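Local coordinates for sortase-like protein (Streptococcus suis, PDB 3RE9) that belongs to the class C sortases, transpeptidases of the bacterial surface that probably join pilin subunits to one another, at residues T103-V108 against H163-R168. Residues are numbered along the deposited sequence; the frame is centred on the assembly and turned at random.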
loop_
_atom_site.group_PDB
_atom_site.type_symbol
_atom_site.label_atom_id
_atom_site.label_comp_id
_atom_site.label_asym_id
_atom_site.label_seq_id
_atom_site.Cartn_x
_atom_site.Cartn_y
_atom_site.Cartn_z
ATOM N N THR A 103 3.996 5.604 13.819
ATOM C CA THR A 103 4.237 5.262 15.239
ATOM C C THR A 103 2.985 4.739 15.936
ATOM O O THR A 103 3.059 3.814 16.753
ATOM C CB THR A 103 4.766 6.488 15.997
ATOM O OG1 THR A 103 5.999 6.922 15.403
ATOM C CG2 THR A 103 4.953 6.202 17.502
ATOM N N ASP A 104 1.839 5.331 15.610
ATOM C CA ASP A 104 0.605 5.070 16.343
ATOM C C ASP A 104 -0.263 4.005 15.670
ATOM O O ASP A 104 -1.449 3.900 15.969
ATOM C CB ASP A 104 -0.175 6.373 16.570
ATOM C CG ASP A 104 0.456 7.278 17.643
ATOM O OD1 ASP A 104 1.097 6.785 18.601
ATOM O OD2 ASP A 104 0.295 8.514 17.532
ATOM N N LEU A 105 0.333 3.225 14.766
ATOM C CA LEU A 105 -0.334 2.130 14.067
ATOM C C LEU A 105 -0.646 0.971 14.987
ATOM O O LEU A 105 -1.549 0.166 14.711
ATOM C CB LEU A 105 0.565 1.625 12.948
ATOM C CG LEU A 105 -0.098 1.048 11.698
ATOM C CD1 LEU A 105 -1.006 2.081 11.002
ATOM C CD2 LEU A 105 1.016 0.541 10.752
ATOM N N THR A 106 0.140 0.872 16.055
ATOM C CA THR A 106 -0.102 -0.048 17.147
ATOM C C THR A 106 -1.453 0.223 17.840
ATOM O O THR A 106 -2.008 -0.657 18.472
ATOM C CB THR A 106 1.066 -0.030 18.184
ATOM O OG1 THR A 106 1.449 1.320 18.474
ATOM C CG2 THR A 106 2.265 -0.767 17.655
ATOM N N LYS A 107 -1.980 1.433 17.693
ATOM C CA LYS A 107 -3.261 1.803 18.264
ATOM C C LYS A 107 -4.457 1.511 17.343
ATOM O O LYS A 107 -5.609 1.733 17.732
ATOM C CB LYS A 107 -3.251 3.282 18.648
ATOM C CG LYS A 107 -2.173 3.686 19.678
ATOM C CD LYS A 107 -2.136 5.213 19.890
ATOM C CE LYS A 107 -0.936 5.635 20.771
ATOM N NZ LYS A 107 0.463 5.074 20.382
ATOM N N VAL A 108 -4.203 1.035 16.128
ATOM C CA VAL A 108 -5.283 0.715 15.196
ATOM C C VAL A 108 -5.955 -0.601 15.603
ATOM O O VAL A 108 -5.277 -1.549 15.980
ATOM C CB VAL A 108 -4.793 0.651 13.733
ATOM C CG1 VAL A 108 -5.930 0.274 12.804
ATOM C CG2 VAL A 108 -4.213 1.987 13.309
ATOM N N HIS A 163 10.548 -7.086 14.587
ATOM C CA HIS A 163 9.370 -7.601 13.846
ATOM C C HIS A 163 8.736 -6.511 12.988
ATOM O O HIS A 163 9.202 -5.382 12.967
ATOM C CB HIS A 163 8.311 -8.169 14.815
ATOM C CG HIS A 163 8.743 -9.422 15.503
ATOM N ND1 HIS A 163 9.765 -9.447 16.423
ATOM C CD2 HIS A 163 8.309 -10.700 15.388
ATOM C CE1 HIS A 163 9.946 -10.687 16.846
ATOM N NE2 HIS A 163 9.075 -11.467 16.235
ATOM N N ARG A 164 7.683 -6.863 12.274
ATOM C CA ARG A 164 6.877 -5.901 11.524
ATOM C C ARG A 164 5.435 -5.993 11.998
ATOM O O ARG A 164 4.968 -7.080 12.351
ATOM C CB ARG A 164 6.908 -6.185 10.022
ATOM C CG ARG A 164 8.285 -6.174 9.401
ATOM C CD ARG A 164 8.884 -4.771 9.411
ATOM N NE ARG A 164 10.281 -4.742 8.953
ATOM C CZ ARG A 164 11.337 -4.965 9.732
ATOM N NH1 ARG A 164 11.176 -5.237 11.027
ATOM N NH2 ARG A 164 12.560 -4.917 9.210
ATOM N N LEU A 165 4.744 -4.851 11.994
ATOM C CA LEU A 165 3.323 -4.793 12.241
ATOM C C LEU A 165 2.548 -4.697 10.914
ATOM O O LEU A 165 2.733 -3.741 10.176
ATOM C CB LEU A 165 3.016 -3.587 13.138
ATOM C CG LEU A 165 1.582 -3.240 13.472
ATOM C CD1 LEU A 165 0.918 -4.403 14.182
ATOM C CD2 LEU A 165 1.606 -2.035 14.341
ATOM N N LEU A 166 1.678 -5.685 10.639
ATOM C CA LEU A 166 0.895 -5.763 9.412
ATOM C C LEU A 166 -0.566 -5.523 9.709
ATOM O O LEU A 166 -1.283 -6.433 10.169
ATOM C CB LEU A 166 1.023 -7.144 8.734
ATOM C CG LEU A 166 2.342 -7.884 8.542
ATOM C CD1 LEU A 166 2.188 -8.911 7.468
ATOM C CD2 LEU A 166 3.436 -6.920 8.164
ATOM N N VAL A 167 -1.013 -4.302 9.427
ATOM C CA VAL A 167 -2.402 -3.904 9.626
ATOM C C VAL A 167 -3.168 -3.926 8.304
ATOM O O VAL A 167 -2.932 -3.085 7.451
ATOM C CB VAL A 167 -2.472 -2.514 10.279
ATOM C CG1 VAL A 167 -3.871 -2.221 10.728
ATOM C CG2 VAL A 167 -1.517 -2.469 11.455
ATOM N N ARG A 168 -4.084 -4.887 8.150
ATOM C CA ARG A 168 -4.750 -5.164 6.878
ATOM C C ARG A 168 -6.238 -4.821 6.860
ATOM O O ARG A 168 -6.943 -5.169 7.778
ATOM C CB ARG A 168 -4.596 -6.640 6.523
ATOM C CG ARG A 168 -5.123 -6.963 5.107
ATOM C CD ARG A 168 -5.248 -8.431 4.867
ATOM N NE ARG A 168 -6.323 -9.039 5.652
ATOM C CZ ARG A 168 -6.686 -10.315 5.525
ATOM N NH1 ARG A 168 -6.062 -11.093 4.656
ATOM N NH2 ARG A 168 -7.644 -10.827 6.268
#
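L105 reaches from a short 3-10 turn onto strand 163-172 and lodges between L165 and V167, two residues that point to the same side of that strand. Its CG lies 3.8 Å from V167 CG2, and the two side chains run past each other in opposite directions. V108 adds a methyl-to-methyl contact just after the turn: its CG1 meets CG1 of V167 at 3.8 Å. V167 therefore serves two partners with its two branches, CG2 for the leucine and CG1 for the valine. This is the close-packed, buried part of the contact, and it is wholly apolar. L165 CD2 lies against the backbone of L105, 3.8 Å from L105 C, with L105 CB at 4.1 Å.

The solvent side is at T106, an exposed residue whose side chain touches by its methyl alone, over a small area although the distance is the shortest. Its CB is directed away from the strand, but OG1 sits between the backbone N and the carbonyl carbon (chi1 45°), which sets CG2 beside the backbone N and within 3.6 Å of L165 CD2, the side chains crossing at about a right angle. OG1 itself makes a weak hydrogen bond of 3.4 Å to T103 O. On the outward face of the turn K107 NZ forms a salt bridge with D104 OD1, meeting it from above the carboxylate plane; R100 is a second partner of that oxygen. Backbone bonds from K107 N to D104 O and from V108 N to L105 O hold the turn itself.

In the sortase beta-barrel, this contact lays the long connection between strands 86-91 and 113-117 over one face of strand 163-172. That strand is paired on either side with strands 148-156 and 122-133, and from the latter I130 touches L165 while V127 touches V108.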